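Local coordinates for iron Transport-associated domain protein (Bacillus anthracis, PDB 4H8Q) that binds heme in a NEAT domain of the anthrax hemophore IsdX2, which extracts heme from methemoglobin, probably to supply the bacterium with iron, at residues 107-111 against 112-116; 31-34 against 35-39; 80-84 against 85-89. The protein carries 1 engineered substitution. One frame throughout, in Å; residues are numbered along the deposited sequence.

Two hairpins and a loop of one eight-stranded antiparallel beta barrel illustrate how local contacts shape a NEAT domain; interactions 1 and 2 supply residues of the heme pocket, interaction 3 does not. Interaction 1, the hairpin of residues 107-116, gives the iron its tyrosine ligand, while interaction 2, the loop of residues 31-39, grips a propionate and packs on the porphyrin. Both touch the heme, yet their centres lie about 17 Å apart and their nearest atoms about 6 Å apart, with the cofactor bridging them. Interaction 3, the hairpin of residues 80-89, stands apart from the heme: its centre is about 16 Å from that of interaction 2 and about 19 Å from that of interaction 1, and the N86 side chain is about 9 Å from the heme.

Interaction 1. Residues 107-111 against 112-116; sequences VDIDS and MNYHH. With ZN (zinc ion), chain C; HEM (protoporphyrin IX containing Fe), chain B.
Y114 and V107 meet with V107 CG1 at the edge of the phenol ring, in its plane, 3.6 Å from Y114 CE2. One ring face carries heme C4B and the opposite face H116 CD2, both offset toward the rim. I109 CD1 comes obliquely, 3.9 Å from Y114 CD2. With CG anti to the backbone N (chi1 -175°), the tyrosine reaches the porphyrin and Y114 OH binds the iron at 2.1 Å; Y118 OH hydrogen-bonds the same oxygen.

The other face of the hairpin is polar. H115 crosses D108 at about a right angle, and H115 ND1 donates in its ring plane to the anti lone pair of D108 OD2 (2.7 Å), while D108 OD1 makes a salt bridge with K106 and a hydrogen bond with T63. D110 OD1 lies at the H115 edge, 3.0 Å from H115 CE1.

I109 O accepts from M112 N (3.1 Å) and Y114 N (3.2 Å), which arrive from opposite faces of its carbonyl plane; N113 and Y114, both facing I109, make a G1 beta bulge. H116 ND1 binds a zinc ion. The turn thus links strands 101-109 and 114-125, neighbours in the barrel, with W61 packed against I109 and M112.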
# COMPACT_ATOMS: atom_id res chain seq x y z
N VAL A 107 0.63 13.36 1.93
CA VAL A 107 0.53 13.44 3.38
C VAL A 107 0.25 14.88 3.80
O VAL A 107 0.87 15.82 3.28
CB VAL A 107 1.84 12.98 4.04
CG1 VAL A 107 1.68 12.92 5.56
CG2 VAL A 107 2.28 11.62 3.49
N ASP A 108 -0.70 15.05 4.71
CA ASP A 108 -1.02 16.38 5.24
C ASP A 108 -1.18 16.34 6.74
O ASP A 108 -2.09 15.68 7.26
CB ASP A 108 -2.28 16.95 4.60
CG ASP A 108 -2.10 17.27 3.14
OD1 ASP A 108 -2.59 16.47 2.30
OD2 ASP A 108 -1.47 18.30 2.82
N ILE A 109 -0.30 17.05 7.44
CA ILE A 109 -0.40 17.18 8.88
C ILE A 109 -0.46 18.67 9.18
O ILE A 109 0.57 19.34 9.27
CB ILE A 109 0.78 16.54 9.61
CG1 ILE A 109 1.07 15.14 9.05
CG2 ILE A 109 0.51 16.49 11.11
CD1 ILE A 109 2.24 14.46 9.68
N ASP A 110 -1.67 19.20 9.32
CA ASP A 110 -1.86 20.64 9.46
C ASP A 110 -1.11 21.21 10.66
O ASP A 110 -0.51 22.28 10.57
CB ASP A 110 -3.35 20.99 9.56
CG ASP A 110 -4.10 20.81 8.25
OD1 ASP A 110 -3.44 20.73 7.19
OD2 ASP A 110 -5.35 20.75 8.27
N SER A 111 -1.14 20.49 11.77
CA SER A 111 -0.56 20.99 13.01
C SER A 111 0.97 21.01 13.04
O SER A 111 1.57 21.59 13.94
CB SER A 111 -1.09 20.18 14.20
OG SER A 111 -0.57 18.87 14.19
N MET A 112 1.61 20.36 12.06
CA MET A 112 3.07 20.30 12.03
C MET A 112 3.61 20.90 10.74
O MET A 112 4.79 20.74 10.41
CB MET A 112 3.56 18.86 12.17
CG MET A 112 3.12 18.17 13.46
SD MET A 112 3.52 16.41 13.43
CE MET A 112 2.34 15.80 14.66
N ASN A 113 2.74 21.59 10.02
CA ASN A 113 3.08 22.14 8.71
C ASN A 113 3.87 21.14 7.86
O ASN A 113 4.98 21.42 7.37
CB ASN A 113 3.86 23.45 8.83
CG ASN A 113 3.95 24.17 7.51
OD1 ASN A 113 2.99 24.19 6.73
ND2 ASN A 113 5.11 24.76 7.23
N TYR A 114 3.29 19.95 7.71
CA TYR A 114 3.89 18.92 6.89
C TYR A 114 2.93 18.60 5.75
O TYR A 114 1.89 17.99 5.97
CB TYR A 114 4.16 17.67 7.73
CG TYR A 114 4.91 16.56 7.02
CD1 TYR A 114 6.30 16.58 6.92
CD2 TYR A 114 4.23 15.48 6.47
CE1 TYR A 114 6.99 15.55 6.28
CE2 TYR A 114 4.91 14.45 5.84
CZ TYR A 114 6.28 14.49 5.74
OH TYR A 114 6.94 13.45 5.12
N HIS A 115 3.28 19.03 4.55
CA HIS A 115 2.40 18.83 3.41
C HIS A 115 3.28 18.47 2.24
O HIS A 115 3.94 19.34 1.67
CB HIS A 115 1.65 20.12 3.09
CG HIS A 115 0.84 20.63 4.23
ND1 HIS A 115 -0.42 20.14 4.53
CD2 HIS A 115 1.10 21.58 5.16
CE1 HIS A 115 -0.90 20.78 5.58
NE2 HIS A 115 0.01 21.65 5.99
N HIS A 116 3.30 17.18 1.91
CA HIS A 116 4.17 16.70 0.86
C HIS A 116 3.50 15.61 0.06
O HIS A 116 2.54 15.00 0.53
CB HIS A 116 5.44 16.11 1.46
CG HIS A 116 6.30 17.12 2.14
ND1 HIS A 116 7.26 17.84 1.47
CD2 HIS A 116 6.32 17.57 3.42
CE1 HIS A 116 7.85 18.68 2.31
NE2 HIS A 116 7.29 18.53 3.49
ZN ZN C . 7.71 17.77 -0.59
CHA HEM B . 10.39 11.91 3.91
CHB HEM B . 9.56 13.49 8.42
CHC HEM B . 5.10 11.55 8.34
CHD HEM B . 6.14 9.45 4.08
C1A HEM B . 10.54 12.51 5.13
C2A HEM B . 11.71 13.25 5.58
C3A HEM B . 11.47 13.67 6.82
C4A HEM B . 10.15 13.24 7.21
CMA HEM B . 12.41 14.50 7.72
CAA HEM B . 13.00 13.47 4.75
CBA HEM B . 13.75 12.14 4.61
CGA HEM B . 14.12 11.55 5.95
O1A HEM B . 14.62 12.29 6.83
O2A HEM B . 13.95 10.32 6.16
C1B HEM B . 8.30 13.08 8.79
C2B HEM B . 7.71 13.30 10.09
C3B HEM B . 6.49 12.77 10.08
C4B HEM B . 6.25 12.20 8.77
CMB HEM B . 8.39 14.01 11.28
CAB HEM B . 5.52 12.79 11.28
CBB HEM B . 4.37 12.12 11.22
C1C HEM B . 5.00 10.78 7.20
C2C HEM B . 3.87 9.95 6.82
C3C HEM B . 4.15 9.38 5.65
C4C HEM B . 5.47 9.82 5.23
CMC HEM B . 2.57 9.79 7.65
CAC HEM B . 3.23 8.41 4.87
CBC HEM B . 3.58 8.04 3.63
C1D HEM B . 7.35 9.94 3.67
C2D HEM B . 7.96 9.58 2.41
C3D HEM B . 9.28 10.33 2.36
C4D HEM B . 9.34 11.08 3.59
CMD HEM B . 7.40 8.63 1.35
CAD HEM B . 10.31 10.30 1.22
CBD HEM B . 11.51 9.47 1.63
CGD HEM B . 11.12 8.06 1.98
O1D HEM B . 10.43 7.38 1.17
O2D HEM B . 11.54 7.61 3.08
NA HEM B . 9.61 12.52 6.15
NB HEM B . 7.38 12.40 8.01
NC HEM B . 5.96 10.66 6.21
ND HEM B . 8.19 10.83 4.34
FE HEM B . 7.70 11.79 6.07
O HOH W 1 0.11 23.62 7.81
O HOH W 2 9.65 19.07 -0.31

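Interaction 2. Residues 31-34 against 35-39; sequences SMMN and TYVVS. Engineered in segment 35-39: T35 (natural residue Gln). With HEM (protoporphyrin IX containing Fe), chain B.
M33 and Y36 are joined through their backbones: Y36 N donates to M33 O at 2.8 Å, arriving 49° out of the carbonyl plane. A second, weak bond runs from T35 N to M32 O, so successive links of residue i to i+3 give one short helix-like turn. At its start S31 forms an ST turn, its OG accepting from M33 N at 3.0 Å. That OG stands anti to the backbone N (chi1 178°), a setting from which it also donates to heme O1D at 2.6 Å. M32 N gives an almost straight bond to the other oxygen of this propionate, O2D, at 2.8 Å; together the two donors hold both oxygens of the carboxylate.

Outward from these bonds the contact becomes apolar. Y36 lays one ring face against the heme methyl CMC, which sits over the ring centre 3.4 Å above the plane. On the opposite face lies T35 CG2, offset toward the rim. T35 is an engineered residue, glutamine in the natural sequence. M33, extended along its whole length, runs beside the heme vinyl carbon CBC, and M33 CE ends 4.2 Å from V37 CG1. V37 CG2 meanwhile rests 3.5 Å from N34 O. A loop with these contacts recalls the short helical lip that overhangs the heme in NEAT domains.

The segment connects strands 14-24 and 41-46. N34 OD1 accepts a hydrogen bond from V22 N of strand 14-24, and S31 is joined to V22 by a backbone hydrogen bond; M33 also packs there, whereas V37 touches F20 of that strand and L56 of strand 49-56.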
# COMPACT_ATOMS: atom_id res chain seq x y z
N SER A 31 11.37 3.03 3.29
CA SER A 31 10.73 4.34 3.26
C SER A 31 10.21 4.72 4.63
O SER A 31 9.85 3.86 5.44
CB SER A 31 9.55 4.32 2.28
OG SER A 31 8.88 5.56 2.28
N MET A 32 10.15 6.03 4.88
CA MET A 32 9.47 6.60 6.05
C MET A 32 8.01 6.16 6.07
O MET A 32 7.38 6.09 7.13
CB MET A 32 9.54 8.14 6.02
CG MET A 32 10.91 8.75 6.37
SD MET A 32 11.37 8.65 8.12
CE MET A 32 10.21 9.77 8.90
N MET A 33 7.48 5.84 4.90
CA MET A 33 6.09 5.38 4.81
C MET A 33 5.91 3.99 5.42
O MET A 33 4.81 3.64 5.85
CB MET A 33 5.58 5.39 3.37
CG MET A 33 4.16 4.89 3.24
SD MET A 33 3.48 5.27 1.62
CE MET A 33 1.83 4.59 1.84
N ASN A 34 6.97 3.20 5.48
CA ASN A 34 6.86 1.84 5.94
C ASN A 34 6.33 1.77 7.38
O ASN A 34 5.73 0.77 7.79
CB ASN A 34 8.20 1.13 5.83
CG ASN A 34 8.08 -0.36 5.93
OD1 ASN A 34 7.51 -1.01 5.05
ND2 ASN A 34 8.62 -0.92 7.01
N THR A 35 6.57 2.84 8.12
CA THR A 35 6.12 2.96 9.50
C THR A 35 4.60 3.01 9.62
O THR A 35 4.02 2.68 10.66
CB THR A 35 6.71 4.26 10.11
OG1 THR A 35 8.13 4.13 10.24
CG2 THR A 35 6.10 4.58 11.46
N TYR A 36 3.95 3.41 8.53
CA TYR A 36 2.52 3.74 8.54
C TYR A 36 1.67 2.74 7.78
O TYR A 36 0.52 3.02 7.44
CB TYR A 36 2.31 5.15 7.97
CG TYR A 36 2.99 6.19 8.82
CD1 TYR A 36 2.38 6.67 9.97
CD2 TYR A 36 4.25 6.68 8.50
CE1 TYR A 36 2.99 7.61 10.77
CE2 TYR A 36 4.88 7.62 9.29
CZ TYR A 36 4.24 8.08 10.43
OH TYR A 36 4.86 9.01 11.23
N VAL A 37 2.23 1.57 7.50
CA VAL A 37 1.47 0.49 6.90
C VAL A 37 1.59 -0.75 7.77
O VAL A 37 2.55 -0.90 8.54
CB VAL A 37 1.98 0.15 5.49
CG1 VAL A 37 1.96 1.38 4.61
CG2 VAL A 37 3.39 -0.44 5.55
N VAL A 38 0.61 -1.64 7.66
CA VAL A 38 0.68 -2.90 8.38
C VAL A 38 1.09 -4.04 7.46
O VAL A 38 0.49 -4.25 6.42
CB VAL A 38 -0.67 -3.25 9.01
CG1 VAL A 38 -0.61 -4.63 9.66
CG2 VAL A 38 -1.08 -2.18 10.01
N SER A 39 2.16 -4.74 7.83
CA SER A 39 2.53 -5.96 7.12
C SER A 39 2.36 -7.11 8.12
O SER A 39 2.71 -6.96 9.28
CB SER A 39 3.98 -5.87 6.64
OG SER A 39 4.40 -7.08 6.04
CHA HEM B . 10.39 11.91 3.91
CHB HEM B . 9.56 13.49 8.42
CHC HEM B . 5.10 11.55 8.34
CHD HEM B . 6.14 9.45 4.08
C1A HEM B . 10.54 12.51 5.13
C2A HEM B . 11.71 13.25 5.58
C3A HEM B . 11.47 13.67 6.82
C4A HEM B . 10.15 13.24 7.21
CMA HEM B . 12.41 14.50 7.72
CAA HEM B . 13.00 13.47 4.75
CBA HEM B . 13.75 12.14 4.61
CGA HEM B . 14.12 11.55 5.95
O1A HEM B . 14.62 12.29 6.83
O2A HEM B . 13.95 10.32 6.16
C1B HEM B . 8.30 13.08 8.79
C2B HEM B . 7.71 13.30 10.09
C3B HEM B . 6.49 12.77 10.08
C4B HEM B . 6.25 12.20 8.77
CMB HEM B . 8.39 14.01 11.28
CAB HEM B . 5.52 12.79 11.28
CBB HEM B . 4.37 12.12 11.22
C1C HEM B . 5.00 10.78 7.20
C2C HEM B . 3.87 9.95 6.82
C3C HEM B . 4.15 9.38 5.65
C4C HEM B . 5.47 9.82 5.23
CMC HEM B . 2.57 9.79 7.65
CAC HEM B . 3.23 8.41 4.87
CBC HEM B . 3.58 8.04 3.63
C1D HEM B . 7.35 9.94 3.67
C2D HEM B . 7.96 9.58 2.41
C3D HEM B . 9.28 10.33 2.36
C4D HEM B . 9.34 11.08 3.59
CMD HEM B . 7.40 8.63 1.35
CAD HEM B . 10.31 10.30 1.22
CBD HEM B . 11.51 9.47 1.63
CGD HEM B . 11.12 8.06 1.98
O1D HEM B . 10.43 7.38 1.17
O2D HEM B . 11.54 7.61 3.08
NA HEM B . 9.61 12.52 6.15
NB HEM B . 7.38 12.40 8.01
NC HEM B . 5.96 10.66 6.21
ND HEM B . 8.19 10.83 4.34
FE HEM B . 7.70 11.79 6.07
O HOH W 3 5.34 -2.06 8.25

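Interaction 3. Residues 80-84 against 85-89; sequences SEDKA and ANTRV
A beta hairpin with a G1 beta bulge joins strands 72-82 and 87-94, adjacent antiparallel strands of the barrel. The bulge lies where N86 and T87 both face D82, and N86 has positive phi and psi (53° and 51°), the left-handed backbone such a bulge calls for.

D82 is held by both its backbone and its side chain. D82 N donates to T87 O at 2.9 Å and T87 N returns the bond to D82 O at 3.2 Å, making a hydrogen-bonded pair. D82 CG, placed anti to the backbone N, swings the carboxylate over the turn, where A85 N donates to D82 OD1 at 3.0 Å. The donor comes from above the carboxylate plane, 67° out of it, and the A85 methyl lies against the same carboxylate. A85 N also makes a weak bond to D82 O, and N86 N a weak one to K83 O.

On the face shared by S80, D82, T87 and V89, T87 OG1 lies beside D82 CB, and S80 OG packs against the V89 side chain; V89 N also bonds to S80 O. The other face belongs to E81 and R88, a non-hydrogen-bonded pair whose side chains run side by side and point the same way. E81 is drawn into a salt bridge with K83, its OE2 3.6 Å from K83 NZ.

The extended R88 leads away from 80-84, hydrogen-bonding S59 OG through NH1 and I62 O through NH2, while N86 OD1 accepts from E60 N, tying the hairpin to the loop that also carries W61 of the heme pocket. Between E81 and R88 themselves contact is aliphatic: E81 CG touches R88 CB at 3.9 Å, whereas E81 OE1 and R88 NE stay 5.3 Å apart.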
# COMPACT_ATOMS: atom_id res chain seq x y z
N SER A 80 -12.59 -0.06 3.79
CA SER A 80 -13.06 0.15 5.15
C SER A 80 -12.29 1.25 5.83
O SER A 80 -11.15 1.55 5.45
CB SER A 80 -13.00 -1.13 5.98
OG SER A 80 -11.67 -1.54 6.22
N GLU A 81 -12.93 1.85 6.82
CA GLU A 81 -12.31 2.84 7.68
C GLU A 81 -12.67 2.55 9.12
O GLU A 81 -13.80 2.15 9.42
CB GLU A 81 -12.77 4.25 7.31
CG GLU A 81 -12.38 4.71 5.93
CD GLU A 81 -12.76 6.16 5.67
OE1 GLU A 81 -12.34 6.72 4.63
OE2 GLU A 81 -13.48 6.74 6.51
N ASP A 82 -11.71 2.75 10.01
CA ASP A 82 -11.96 2.65 11.44
C ASP A 82 -11.57 3.99 12.04
O ASP A 82 -10.39 4.22 12.35
CB ASP A 82 -11.10 1.53 12.04
CG ASP A 82 -11.37 1.31 13.52
OD1 ASP A 82 -11.85 2.26 14.19
OD2 ASP A 82 -11.10 0.20 14.02
N LYS A 83 -12.55 4.87 12.19
CA LYS A 83 -12.28 6.23 12.68
C LYS A 83 -11.71 6.24 14.09
O LYS A 83 -10.86 7.08 14.42
CB LYS A 83 -13.54 7.09 12.62
CG LYS A 83 -14.03 7.37 11.21
CD LYS A 83 -13.00 8.15 10.41
CE LYS A 83 -13.46 8.37 8.98
NZ LYS A 83 -14.77 9.07 8.91
N ALA A 84 -12.17 5.31 14.93
CA ALA A 84 -11.67 5.21 16.30
C ALA A 84 -10.19 4.85 16.35
O ALA A 84 -9.44 5.40 17.15
CB ALA A 84 -12.49 4.18 17.09
N ALA A 85 -9.76 3.94 15.48
CA ALA A 85 -8.37 3.52 15.45
C ALA A 85 -7.53 4.44 14.56
O ALA A 85 -6.30 4.35 14.56
CB ALA A 85 -8.25 2.08 14.97
N ASN A 86 -8.20 5.31 13.83
CA ASN A 86 -7.54 6.15 12.83
C ASN A 86 -6.73 5.29 11.86
O ASN A 86 -5.55 5.52 11.64
CB ASN A 86 -6.64 7.19 13.50
CG ASN A 86 -6.09 8.22 12.52
OD1 ASN A 86 -6.67 8.46 11.46
ND2 ASN A 86 -4.98 8.87 12.89
N THR A 87 -7.39 4.28 11.31
CA THR A 87 -6.79 3.45 10.27
C THR A 87 -7.80 3.29 9.14
O THR A 87 -8.99 3.56 9.31
CB THR A 87 -6.42 2.04 10.78
OG1 THR A 87 -7.61 1.37 11.23
CG2 THR A 87 -5.40 2.12 11.91
N ARG A 88 -7.32 2.88 7.97
CA ARG A 88 -8.24 2.49 6.91
C ARG A 88 -7.60 1.41 6.06
O ARG A 88 -6.39 1.22 6.09
CB ARG A 88 -8.64 3.68 6.05
CG ARG A 88 -7.57 4.19 5.08
CD ARG A 88 -8.15 5.38 4.34
NE ARG A 88 -7.30 5.96 3.30
CZ ARG A 88 -6.43 6.95 3.51
NH1 ARG A 88 -6.24 7.43 4.74
NH2 ARG A 88 -5.74 7.45 2.50
N VAL A 89 -8.43 0.69 5.31
CA VAL A 89 -7.93 -0.37 4.45
C VAL A 89 -8.14 0.04 3.00
O VAL A 89 -9.25 0.42 2.60
CB VAL A 89 -8.65 -1.71 4.74
CG1 VAL A 89 -8.11 -2.81 3.80
CG2 VAL A 89 -8.45 -2.11 6.18